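Local coordinates for HIAXHD3 (Humicola insolens, PDB 3ZXK), which probably removes arabinofuranose side chains from xylan as a family GH43 glycoside hydrolase, in a form engineered to display endo-xylanase activity as well, at residues D322-T327 with V524-F529; G383-D388 with F510-F515. All coordinates share one frame; numbering follows the deposited sequence.

Interaction 1 (D322-T327 with V524-F529)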
ATOM      1  N   ASP A 322       9.309 -12.204 -12.020  1.00  7.35           N
ATOM      2  CA  ASP A 322       9.964 -10.925 -12.250  1.00  7.20           C
ATOM      3  C   ASP A 322      11.460 -11.136 -12.236  1.00  7.05           C
ATOM      4  O   ASP A 322      12.050 -11.459 -11.204  1.00  7.18           O
ATOM      5  CB  ASP A 322       9.543  -9.910 -11.168  1.00  8.06           C
ATOM      6  CG  ASP A 322       9.992  -8.484 -11.495  1.00  8.30           C
ATOM      7  OD1 ASP A 322      10.912  -8.298 -12.348  1.00  9.50           O
ATOM      8  OD2 ASP A 322       9.424  -7.561 -10.892  1.00 10.18           O
ATOM      9  N   GLU A 323      12.058 -10.976 -13.411  1.00  7.95           N
ATOM     10  CA  GLU A 323      13.505 -11.138 -13.548  1.00  8.26           C
ATOM     11  C   GLU A 323      14.248  -9.803 -13.636  1.00  8.30           C
ATOM     12  O   GLU A 323      15.397  -9.754 -14.073  1.00  9.14           O
ATOM     13  CB  GLU A 323      13.863 -12.089 -14.697  1.00 10.27           C
ATOM     14  CG  GLU A 323      13.535 -13.533 -14.308  1.00 13.47           C
ATOM     15  CD  GLU A 323      13.793 -14.543 -15.404  1.00 17.03           C
ATOM     16  OE1 GLU A 323      13.349 -14.330 -16.555  1.00 20.61           O
ATOM     17  OE2 GLU A 323      14.430 -15.577 -15.106  1.00 21.51           O
ATOM     18  N   PHE A 324      13.586  -8.728 -13.201  1.00  7.26           N
ATOM     19  CA  PHE A 324      14.203  -7.405 -13.062  1.00  8.37           C
ATOM     20  C   PHE A 324      14.811  -6.958 -14.376  1.00  8.72           C
ATOM     21  O   PHE A 324      15.982  -6.557 -14.457  1.00 10.21           O
ATOM     22  CB  PHE A 324      15.249  -7.392 -11.930  1.00  8.22           C
ATOM     23  CG  PHE A 324      14.645  -7.609 -10.564  1.00  8.07           C
ATOM     24  CD1 PHE A 324      13.881  -6.603  -9.942  1.00  8.51           C
ATOM     25  CD2 PHE A 324      14.801  -8.828  -9.902  1.00  8.73           C
ATOM     26  CE1 PHE A 324      13.311  -6.805  -8.682  1.00  8.79           C
ATOM     27  CE2 PHE A 324      14.224  -9.034  -8.645  1.00  9.71           C
ATOM     28  CZ  PHE A 324      13.480  -8.025  -8.037  1.00  9.56           C
ATOM     29  N   ARG A 325      13.974  -7.011 -15.403  1.00  9.86           N
ATOM     30  CA  ARG A 325      14.355  -6.615 -16.754  1.00 11.62           C
ATOM     31  C   ARG A 325      14.002  -5.165 -17.017  1.00 12.13           C
ATOM     32  O   ARG A 325      13.171  -4.602 -16.328  1.00 15.05           O
ATOM     33  CB  ARG A 325      13.647  -7.516 -17.761  1.00 13.72           C
ATOM     34  CG  ARG A 325      14.075  -8.965 -17.640  1.00 16.02           C
ATOM     35  CD  ARG A 325      13.338  -9.847 -18.636  1.00 21.30           C
ATOM     36  NE  ARG A 325      13.669 -11.248 -18.409  1.00 27.62           N
ATOM     37  CZ  ARG A 325      14.477 -11.960 -19.183  1.00 30.60           C
ATOM     38  NH1 ARG A 325      15.028 -11.416 -20.260  1.00 37.35           N
ATOM     39  NH2 ARG A 325      14.726 -13.222 -18.889  1.00 37.59           N
ATOM     40  N   GLY A 326      14.655  -4.563 -18.006  1.00 13.12           N
ATOM     41  CA  GLY A 326      14.344  -3.188 -18.406  1.00 15.29           C
ATOM     42  C   GLY A 326      14.931  -2.147 -17.474  1.00 16.86           C
ATOM     43  O   GLY A 326      15.858  -2.436 -16.709  1.00 18.80           O
ATOM     44  N   THR A 327      14.379  -0.936 -17.517  1.00 16.09           N
ATOM     45  CA  THR A 327      15.015   0.213 -16.879  1.00 16.98           C
ATOM     46  C   THR A 327      14.374   0.632 -15.555  1.00 15.32           C
ATOM     47  O   THR A 327      14.961   1.413 -14.792  1.00 15.82           O
ATOM     48  CB  THR A 327      15.042   1.423 -17.837  1.00 18.64           C
ATOM     49  OG1 THR A 327      13.712   1.700 -18.298  1.00 20.72           O
ATOM     50  CG2 THR A 327      15.921   1.121 -19.052  1.00 19.37           C
ATOM     51  N   VAL A 524      25.240  -8.064  -3.907  1.00  4.97           N
ATOM     52  CA  VAL A 524      24.584  -9.239  -4.386  1.00  4.86           C
ATOM     53  C   VAL A 524      23.786  -8.892  -5.624  1.00  4.51           C
ATOM     54  O   VAL A 524      23.471  -7.725  -5.871  1.00  4.85           O
ATOM     55  CB  VAL A 524      23.685  -9.887  -3.296  1.00  4.82           C
ATOM     56  CG1 VAL A 524      24.489 -10.201  -2.028  1.00  5.96           C
ATOM     57  CG2 VAL A 524      22.476  -9.033  -2.996  1.00  4.85           C
ATOM     58  N   LYS A 525      23.422  -9.922  -6.389  1.00  4.88           N
ATOM     59  CA  LYS A 525      22.570  -9.731  -7.536  1.00  4.74           C
ATOM     60  C   LYS A 525      21.280 -10.500  -7.274  1.00  5.32           C
ATOM     61  O   LYS A 525      21.319 -11.714  -6.999  1.00  6.50           O
ATOM     62  CB  LYS A 525      23.252 -10.266  -8.816  1.00  5.38           C
ATOM     63  CG  LYS A 525      22.389 -10.109 -10.088  1.00  5.89           C
ATOM     64  CD  LYS A 525      23.155 -10.385 -11.380  1.00  9.05           C
ATOM     65  CE  LYS A 525      23.614 -11.821 -11.506  1.00 11.94           C
ATOM     66  NZ  LYS A 525      24.314 -12.017 -12.804  1.00 16.63           N
ATOM     67  N   VAL A 526      20.158  -9.807  -7.371  1.00  5.43           N
ATOM     68  CA  VAL A 526      18.865 -10.459  -7.299  1.00  5.32           C
ATOM     69  C   VAL A 526      18.458 -10.805  -8.716  1.00  5.78           C
ATOM     70  O   VAL A 526      18.216  -9.917  -9.539  1.00  5.58           O
ATOM     71  CB  VAL A 526      17.816  -9.560  -6.619  1.00  5.49           C
ATOM     72  CG1 VAL A 526      16.617 -10.391  -6.242  1.00  7.11           C
ATOM     73  CG2 VAL A 526      18.412  -8.914  -5.371  1.00  6.05           C
ATOM     74  N   LYS A 527      18.437 -12.091  -9.031  1.00  6.20           N
ATOM     75  CA  LYS A 527      18.126 -12.512 -10.384  1.00  7.00           C
ATOM     76  C   LYS A 527      16.643 -12.553 -10.637  1.00  7.05           C
ATOM     77  O   LYS A 527      16.201 -12.291 -11.748  1.00  9.27           O
ATOM     78  CB  LYS A 527      18.706 -13.884 -10.695  1.00  7.13           C
ATOM     79  CG  LYS A 527      20.218 -13.977 -10.534  1.00  8.88           C
ATOM     80  CD  LYS A 527      20.637 -15.332 -11.066  1.00 11.75           C
ATOM     81  CE  LYS A 527      21.852 -15.859 -10.350  1.00 12.06           C
ATOM     82  NZ  LYS A 527      22.029 -17.283 -10.741  1.00 12.91           N
ATOM     83  N   GLY A 528      15.843 -12.852  -9.626  1.00  6.76           N
ATOM     84  CA  GLY A 528      14.430 -13.020  -9.877  1.00  7.23           C
ATOM     85  C   GLY A 528      13.630 -13.117  -8.606  1.00  5.91           C
ATOM     86  O   GLY A 528      14.150 -13.389  -7.530  1.00  6.48           O
ATOM     87  N   PHE A 529      12.326 -12.926  -8.761  1.00  5.35           N
ATOM     88  CA  PHE A 529      11.376 -13.114  -7.666  1.00  4.82           C
ATOM     89  C   PHE A 529      10.130 -13.749  -8.279  1.00  4.62           C
ATOM     90  O   PHE A 529       9.675 -13.346  -9.362  1.00  5.55           O
ATOM     91  CB  PHE A 529      10.945 -11.790  -7.019  1.00  5.23           C
ATOM     92  CG  PHE A 529       9.802 -11.965  -6.024  1.00  5.39           C
ATOM     93  CD1 PHE A 529      10.038 -12.394  -4.702  1.00  4.80           C
ATOM     94  CD2 PHE A 529       8.486 -11.807  -6.435  1.00  5.02           C
ATOM     95  CE1 PHE A 529       8.968 -12.563  -3.793  1.00  5.06           C
ATOM     96  CE2 PHE A 529       7.421 -12.005  -5.534  1.00  5.50           C
ATOM     97  CZ  PHE A 529       7.660 -12.401  -4.228  1.00  4.78           C
TER

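Interaction 2 (G383-D388 with F510-F515)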
ATOM      1  N   GLY A 383       6.897 -16.626  -1.348  1.00  5.59           N
ATOM      2  CA  GLY A 383       7.724 -15.685  -2.117  1.00  5.72           C
ATOM      3  C   GLY A 383       9.121 -16.263  -2.258  1.00  6.45           C
ATOM      4  O   GLY A 383       9.754 -16.642  -1.263  1.00  6.62           O
ATOM      5  N   ILE A 384       9.606 -16.358  -3.490  1.00  6.76           N
ATOM      6  CA  ILE A 384      10.904 -16.963  -3.774  1.00  7.56           C
ATOM      7  C   ILE A 384      11.837 -15.961  -4.456  1.00  6.95           C
ATOM      8  O   ILE A 384      11.514 -15.414  -5.513  1.00  7.41           O
ATOM      9  CB  ILE A 384      10.746 -18.207  -4.650  1.00  8.81           C
ATOM     10  CG1 ILE A 384       9.767 -19.184  -3.988  1.00 10.07           C
ATOM     11  CG2 ILE A 384      12.104 -18.871  -4.941  1.00 10.10           C
ATOM     12  CD1 ILE A 384       9.559 -20.438  -4.794  1.00 14.18           C
ATOM     13  N   PHE A 385      12.970 -15.694  -3.821  1.00  6.75           N
ATOM     14  CA  PHE A 385      14.029 -14.852  -4.370  1.00  6.79           C
ATOM     15  C   PHE A 385      15.176 -15.720  -4.861  1.00  6.70           C
ATOM     16  O   PHE A 385      15.597 -16.658  -4.174  1.00  7.91           O
ATOM     17  CB  PHE A 385      14.557 -13.895  -3.306  1.00  7.53           C
ATOM     18  CG  PHE A 385      13.605 -12.787  -2.933  1.00  8.98           C
ATOM     19  CD1 PHE A 385      13.579 -11.591  -3.668  1.00  9.30           C
ATOM     20  CD2 PHE A 385      12.746 -12.934  -1.842  1.00  9.78           C
ATOM     21  CE1 PHE A 385      12.719 -10.568  -3.294  1.00  8.89           C
ATOM     22  CE2 PHE A 385      11.898 -11.909  -1.474  1.00 10.98           C
ATOM     23  CZ  PHE A 385      11.880 -10.728  -2.194  1.00 11.23           C
ATOM     24  N   ARG A 386      15.697 -15.394  -6.037  1.00  6.63           N
ATOM     25  CA  ARG A 386      16.824 -16.100  -6.632  1.00  7.38           C
ATOM     26  C   ARG A 386      18.000 -15.111  -6.679  1.00  7.49           C
ATOM     27  O   ARG A 386      17.861 -14.016  -7.236  1.00  7.34           O
ATOM     28  CB  ARG A 386      16.429 -16.597  -8.027  1.00  8.39           C
ATOM     29  CG  ARG A 386      17.488 -17.437  -8.712  1.00 10.23           C
ATOM     30  CD  ARG A 386      17.152 -17.647 -10.169  1.00 12.72           C
ATOM     31  NE  ARG A 386      18.132 -18.503 -10.813  1.00 15.61           N
ATOM     32  CZ  ARG A 386      18.000 -18.967 -12.045  1.00 17.91           C
ATOM     33  NH1 ARG A 386      16.922 -18.660 -12.765  1.00 24.49           N
ATOM     34  NH2 ARG A 386      18.937 -19.747 -12.555  1.00 21.67           N
ATOM     35  N   LEU A 387      19.118 -15.469  -6.044  1.00  7.77           N
ATOM     36  CA  LEU A 387      20.265 -14.552  -5.870  1.00  6.93           C
ATOM     37  C   LEU A 387      21.582 -15.133  -6.312  1.00  6.84           C
ATOM     38  O   LEU A 387      21.779 -16.358  -6.266  1.00  7.75           O
ATOM     39  CB  LEU A 387      20.400 -14.087  -4.417  1.00  7.76           C
ATOM     40  CG  LEU A 387      19.199 -13.335  -3.839  1.00 11.08           C
ATOM     41  CD1 LEU A 387      18.285 -14.294  -3.097  1.00 11.72           C
ATOM     42  CD2 LEU A 387      19.706 -12.235  -2.933  1.00 15.03           C
ATOM     43  N   ASP A 388      22.471 -14.260  -6.771  1.00  7.20           N
ATOM     44  CA  ASP A 388      23.896 -14.581  -6.887  1.00  7.38           C
ATOM     45  C   ASP A 388      24.632 -13.782  -5.784  1.00  6.74           C
ATOM     46  O   ASP A 388      24.633 -12.547  -5.809  1.00  8.06           O
ATOM     47  CB  ASP A 388      24.386 -14.192  -8.280  1.00  8.15           C
ATOM     48  CG  ASP A 388      25.899 -14.362  -8.488  1.00  8.80           C
ATOM     49  OD1 ASP A 388      26.677 -14.616  -7.529  1.00  9.18           O
ATOM     50  OD2 ASP A 388      26.323 -14.191  -9.658  1.00 14.41           O
ATOM     51  N   PHE A 510       7.030  -9.269   1.808  1.00  4.21           N
ATOM     52  CA  PHE A 510       8.216 -10.001   1.357  1.00  3.99           C
ATOM     53  C   PHE A 510       9.292  -8.968   0.999  1.00  4.22           C
ATOM     54  O   PHE A 510       8.991  -7.929   0.396  1.00  5.15           O
ATOM     55  CB  PHE A 510       7.958 -10.810   0.069  1.00  4.56           C
ATOM     56  CG  PHE A 510       7.016 -11.977   0.219  1.00  5.68           C
ATOM     57  CD1 PHE A 510       7.152 -12.917   1.247  1.00  6.36           C
ATOM     58  CD2 PHE A 510       6.051 -12.183  -0.747  1.00  6.39           C
ATOM     59  CE1 PHE A 510       6.291 -14.012   1.319  1.00  7.03           C
ATOM     60  CE2 PHE A 510       5.185 -13.275  -0.685  1.00  6.57           C
ATOM     61  CZ  PHE A 510       5.309 -14.183   0.354  1.00  6.83           C
ATOM     62  N   GLY A 511      10.534  -9.225   1.373  1.00  3.94           N
ATOM     63  CA  GLY A 511      11.597  -8.319   1.000  1.00  3.86           C
ATOM     64  C   GLY A 511      12.934  -8.967   0.796  1.00  3.54           C
ATOM     65  O   GLY A 511      13.163 -10.102   1.206  1.00  3.46           O
ATOM     66  N   VAL A 512      13.822  -8.224   0.137  1.00  4.08           N
ATOM     67  CA  VAL A 512      15.210  -8.639  -0.035  1.00  3.95           C
ATOM     68  C   VAL A 512      16.096  -7.508   0.490  1.00  3.84           C
ATOM     69  O   VAL A 512      15.804  -6.324   0.262  1.00  3.59           O
ATOM     70  CB  VAL A 512      15.535  -9.027  -1.499  1.00  4.38           C
ATOM     71  CG1 VAL A 512      15.159  -7.945  -2.506  1.00  4.67           C
ATOM     72  CG2 VAL A 512      16.992  -9.475  -1.615  1.00  4.44           C
ATOM     73  N   PHE A 513      17.127  -7.872   1.241  1.00  3.83           N
ATOM     74  CA  PHE A 513      18.018  -6.895   1.885  1.00  3.68           C
ATOM     75  C   PHE A 513      19.473  -7.265   1.667  1.00  3.86           C
ATOM     76  O   PHE A 513      19.803  -8.415   1.356  1.00  3.54           O
ATOM     77  CB  PHE A 513      17.726  -6.814   3.385  1.00  4.31           C
ATOM     78  CG  PHE A 513      18.064  -8.086   4.156  1.00  3.80           C
ATOM     79  CD1 PHE A 513      17.128  -9.121   4.259  1.00  4.06           C
ATOM     80  CD2 PHE A 513      19.323  -8.261   4.741  1.00  4.10           C
ATOM     81  CE1 PHE A 513      17.434 -10.282   4.957  1.00  4.77           C
ATOM     82  CE2 PHE A 513      19.617  -9.407   5.456  1.00  4.26           C
ATOM     83  CZ  PHE A 513      18.684 -10.429   5.535  1.00  4.52           C
ATOM     84  N   ASN A 514      20.335  -6.293   1.883  1.00  3.72           N
ATOM     85  CA  ASN A 514      21.767  -6.510   1.842  1.00  4.06           C
ATOM     86  C   ASN A 514      22.416  -5.348   2.598  1.00  4.04           C
ATOM     87  O   ASN A 514      22.259  -4.195   2.223  1.00  4.22           O
ATOM     88  CB  ASN A 514      22.268  -6.577   0.402  1.00  3.76           C
ATOM     89  CG  ASN A 514      23.738  -6.922   0.340  1.00  4.75           C
ATOM     90  OD1 ASN A 514      24.263  -7.543   1.269  1.00  4.87           O
ATOM     91  ND2 ASN A 514      24.395  -6.534  -0.742  1.00  4.94           N
ATOM     92  N   PHE A 515      23.085  -5.660   3.711  1.00  3.72           N
ATOM     93  CA  PHE A 515      23.812  -4.641   4.476  1.00  4.16           C
ATOM     94  C   PHE A 515      25.098  -5.225   5.029  1.00  4.35           C
ATOM     95  O   PHE A 515      25.347  -6.436   4.893  1.00  4.52           O
ATOM     96  CB  PHE A 515      22.943  -4.009   5.586  1.00  4.46           C
ATOM     97  CG  PHE A 515      22.512  -4.959   6.670  1.00  4.64           C
ATOM     98  CD1 PHE A 515      21.337  -5.703   6.538  1.00  4.69           C
ATOM     99  CD2 PHE A 515      23.257  -5.101   7.828  1.00  4.78           C
ATOM    100  CE1 PHE A 515      20.933  -6.587   7.533  1.00  6.04           C
ATOM    101  CE2 PHE A 515      22.863  -5.989   8.829  1.00  5.54           C
ATOM    102  CZ  PHE A 515      21.694  -6.721   8.699  1.00  5.20           C
TER

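Interaction 1 (D322-T327 with V524-F529)
Asp-322 and Phe-529 form a single antiparallel hydrogen-bonded bridge, their CA atoms 5.3 Å apart, which ties the loop ahead of strand 334-336 to strand 523-533. Asp-322 N donates to Phe-529 O at 2.9 Å in a nearly straight bond (171°), whereas the return bond from Phe-529 N to Asp-322 O is more bent (150°). Just before Phe-529, Lys-527 and Gly-528 form a classic beta bulge opposite Arg-386 of strand 380-388. On the loop side, Gly-528 CA approaches Asp-322 O at 3.1 Å and Glu-323 CA approaches Lys-527 O at 3.4 Å, both as CA-H...O contacts.

The Asp-322 carboxylate turns back on its own loop, CG lying anti to the backbone N (chi1 -170°). Asp-322 OD1 accepts from Phe-324 N at 2.8 Å, on its anti side but somewhat out of the carboxylate plane, closing an Asx turn, while OD2 is hydrogen-bonded to Trp-333 NE1. The Phe-324 ring reaches the strand with its CD2-CE2 side: CE2 lies 3.7 Å from Val-526 CG1, and CD2 is 3.6 Å from Val-526 O. Asp-322 therefore uses its backbone to bond the strand and its carboxylate to fix the turn that carries Phe-324, which places polar bonding and apolar packing within three consecutive residues.

Interaction 2 (G383-D388 with F510-F515)
Phe-385 and Val-512 meet between the two sheets of a beta sandwich, as expected for a concanavalin A-like domain. Strands 383-388 and 510-515 run in nearly the same direction, 21° apart, and their axes approach to 8.3 Å; no hydrogen bond joins them, consistent with face-to-face sheet packing.

Two CH-pi contacts work in opposite senses. Val-512 CB stands over one face of the Phe-385 ring, 4.0 Å from its centroid and displaced toward the rim. At the other end, the Phe-510 ring offers a face to Gly-383 CA, 3.9 Å from its centroid and 16° off the normal. Gly-383 N also lies 3.4 Å from Phe-510 CZ, so the glycine backbone itself rests on the ring.

Apolar side-chain packing continues along the strands. Phe-385 CE1 touches Val-512 CG1 at 3.7 Å, a methyl set between the backbone N and carbonyl carbon (chi1 53°). Val-512 CG2, anti to its own backbone N, lies 4.1 Å from Leu-387 CD2; the two side chains run alongside one another, antiparallel in sense.

A polar atom also borders the aromatic ring: Gly-511 O lies obliquely to Phe-385, 3.5 Å from CE2.

In the fold
The two contacts have centres 10 Å apart and meet through strands 523-533 and 380-388, which are neighbours in one sheet. Probable backbone hydrogen bonds run from Lys-527 N to Arg-386 O (2.7 Å) and from Asp-388 N to Lys-525 O (2.8 Å). On the inner side Phe-529 CD1 packs against Phe-385 CZ at 3.5 Å, joining the bridged strand of interaction 1 to the sandwich core of interaction 2; on the other side Lys-527 and Arg-386 share Asp-456 as a salt-bridge partner. In sequence, interaction 2 falls between the segments of interaction 1. No residue of either contact belongs to the glycan pocket, although its Phe-469 and Trp-502 belong to the same C-terminal concanavalin A-like region.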